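Local coordinates for protein cytochrome c6 (Synechococcus sp., PDB 4EIE) that probably carries electrons through a covalently attached heme c, as a c6-type cytochrome linked to photosynthesis, at residues Ala46-Val51 against Glu68-Val73. Sequence-based numbering, arbitrary orientation.
With HEC (heme c), chain B.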
# COMPACT_ATOMS: atom_id res chain seq x y z
N ALA A 46 6.44 7.83 1.39
CA ALA A 46 5.18 8.27 0.82
C ALA A 46 4.09 7.25 1.09
O ALA A 46 2.96 7.59 1.44
CB ALA A 46 5.35 8.51 -0.68
N ILE A 47 4.41 5.99 0.88
CA ILE A 47 3.45 4.93 1.11
C ILE A 47 3.07 4.79 2.58
O ILE A 47 1.91 4.69 2.92
CB ILE A 47 3.96 3.60 0.51
CG1 ILE A 47 4.09 3.71 -1.01
CG2 ILE A 47 3.04 2.43 0.87
CD1 ILE A 47 4.99 2.67 -1.63
N ALA A 48 4.10 4.82 3.44
CA ALA A 48 3.86 4.70 4.87
C ALA A 48 2.99 5.84 5.37
O ALA A 48 2.14 5.63 6.22
CB ALA A 48 5.19 4.67 5.63
N ASN A 49 3.19 7.05 4.85
CA ASN A 49 2.35 8.17 5.31
C ASN A 49 0.90 7.91 5.00
O ASN A 49 0.01 8.18 5.83
CB ASN A 49 2.81 9.47 4.68
CG ASN A 49 4.10 10.00 5.29
OD1 ASN A 49 4.49 9.61 6.36
ND2 ASN A 49 4.72 10.93 4.58
N LEU A 50 0.60 7.42 3.80
CA LEU A 50 -0.78 7.10 3.41
C LEU A 50 -1.33 5.97 4.26
O LEU A 50 -2.46 6.04 4.74
CB LEU A 50 -0.85 6.74 1.97
CG LEU A 50 -2.22 6.27 1.47
CD1 LEU A 50 -3.33 7.25 1.73
CD2 LEU A 50 -2.16 5.86 0.04
N VAL A 51 -0.57 4.89 4.44
CA VAL A 51 -1.07 3.78 5.23
C VAL A 51 -1.38 4.24 6.62
O VAL A 51 -2.37 3.83 7.23
CB VAL A 51 -0.03 2.64 5.21
CG1 VAL A 51 -0.40 1.57 6.19
CG2 VAL A 51 0.04 2.02 3.79
N GLU A 68 6.51 -0.52 12.75
CA GLU A 68 7.34 -1.48 12.07
C GLU A 68 6.56 -2.23 11.02
O GLU A 68 7.06 -2.46 9.93
CB GLU A 68 8.01 -2.45 13.04
CG GLU A 68 8.92 -3.49 12.45
CD GLU A 68 8.25 -4.68 11.78
OE1 GLU A 68 7.13 -5.11 12.15
OE2 GLU A 68 8.92 -5.26 10.88
N GLU A 69 5.33 -2.60 11.33
CA GLU A 69 4.48 -3.30 10.36
C GLU A 69 4.19 -2.37 9.16
O GLU A 69 4.18 -2.81 8.02
CB GLU A 69 3.17 -3.72 10.98
CG GLU A 69 3.31 -4.95 11.88
CD GLU A 69 2.03 -5.26 12.65
OE1 GLU A 69 1.44 -4.35 13.27
OE2 GLU A 69 1.61 -6.44 12.64
N ILE A 70 3.91 -1.11 9.43
CA ILE A 70 3.65 -0.14 8.37
C ILE A 70 4.88 0.02 7.46
O ILE A 70 4.76 0.02 6.25
CB ILE A 70 3.12 1.17 8.93
CG1 ILE A 70 1.76 0.97 9.57
CG2 ILE A 70 3.12 2.24 7.84
CD1 ILE A 70 1.20 2.15 10.33
N GLN A 71 6.06 0.07 8.06
CA GLN A 71 7.26 0.13 7.24
C GLN A 71 7.40 -1.11 6.39
O GLN A 71 7.75 -1.00 5.22
CB GLN A 71 8.52 0.32 8.10
CG GLN A 71 8.62 1.64 8.78
CD GLN A 71 8.78 2.79 7.84
OE1 GLN A 71 7.95 3.72 7.83
NE2 GLN A 71 9.78 2.74 7.01
N ALA A 72 7.17 -2.29 6.98
CA ALA A 72 7.37 -3.49 6.23
C ALA A 72 6.39 -3.61 5.05
O ALA A 72 6.78 -3.97 3.95
CB ALA A 72 7.24 -4.71 7.14
N VAL A 73 5.12 -3.33 5.29
CA VAL A 73 4.15 -3.45 4.21
C VAL A 73 4.42 -2.36 3.14
O VAL A 73 4.19 -2.58 1.96
CB VAL A 73 2.71 -3.46 4.71
CG1 VAL A 73 2.21 -2.07 5.17
CG2 VAL A 73 1.79 -4.03 3.65
FE HEC B . -5.33 1.25 -0.02
CHA HEC B . -5.11 3.87 -2.14
CHB HEC B . -1.93 1.03 0.08
CHC HEC B . -5.53 -1.13 2.40
CHD HEC B . -8.68 1.20 -0.41
NA HEC B . -3.85 2.21 -0.91
C1A HEC B . -3.94 3.25 -1.80
C2A HEC B . -2.65 3.65 -2.26
C3A HEC B . -1.74 2.86 -1.63
C4A HEC B . -2.49 1.98 -0.77
CMA HEC B . -0.24 2.88 -1.72
CAA HEC B . -2.38 4.72 -3.29
CBA HEC B . -2.54 4.16 -4.70
CGA HEC B . -2.45 5.18 -5.80
O1A HEC B . -2.51 6.39 -5.57
O2A HEC B . -2.39 4.78 -7.02
NB HEC B . -4.02 0.19 1.06
C1B HEC B . -2.66 0.23 0.94
C2B HEC B . -2.04 -0.68 1.89
C3B HEC B . -3.05 -1.21 2.60
C4B HEC B . -4.28 -0.68 2.05
CMB HEC B . -0.59 -0.97 1.98
CAB HEC B . -3.02 -2.22 3.76
CBB HEC B . -2.34 -1.73 4.97
NC HEC B . -6.83 0.25 0.83
C1C HEC B . -6.71 -0.76 1.73
C2C HEC B . -7.97 -1.42 1.91
C3C HEC B . -8.85 -0.80 1.11
C4C HEC B . -8.14 0.28 0.45
CMC HEC B . -8.14 -2.69 2.73
CAC HEC B . -10.32 -1.12 0.85
CBC HEC B . -11.15 -1.13 2.05
ND HEC B . -6.64 2.33 -1.04
C1D HEC B . -8.01 2.23 -1.03
C2D HEC B . -8.64 3.30 -1.69
C3D HEC B . -7.61 4.12 -2.14
C4D HEC B . -6.40 3.48 -1.77
CMD HEC B . -10.11 3.54 -1.83
CAD HEC B . -7.75 5.45 -2.83
CBD HEC B . -7.61 6.58 -1.82
CGD HEC B . -7.89 7.89 -2.51
O1D HEC B . -9.02 8.38 -2.50
O2D HEC B . -7.04 8.41 -3.20
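V51 and I70 lie side by side, pointing opposite ways, where helix 44-53 meets the C-terminal helix 67-82 in the all-helical c-type cytochrome fold, their segment axes 9.0 Å apart at an angle of 129°. V51 can be followed outward from its backbone. V51 CB sits 4.1 Å from I70 CG2. At the branch the two methyls part. V51 CG1, anti to the backbone N (chi1 170°), lies 3.9 Å from I70 CG2 and also near heme CBB. V51 CG2, beside the backbone N, reaches the heme methyl CMB at 3.6 Å. One valine of the heme pocket thus bridges I70 and the heme substituents CMB and CBB, with the side chain of the axial ligand M58 also close by. I70 CG2 also meets A48 CB at 3.9 Å; this methyl therefore lies against both A48 and V51. The CA atoms of A48 and I70 approach to 6.0 Å, a close spacing consistent with the small alanine. At the exposed margin of the patch, Q71, bent at chi2, sets OE1 3.7 Å from A48 CB. An alanine in place of V51 would probably open a gap between I70 and the heme methyl. With no hydrogen bond across the segments, the join rests on the fit of methyl groups, not on directional bonds.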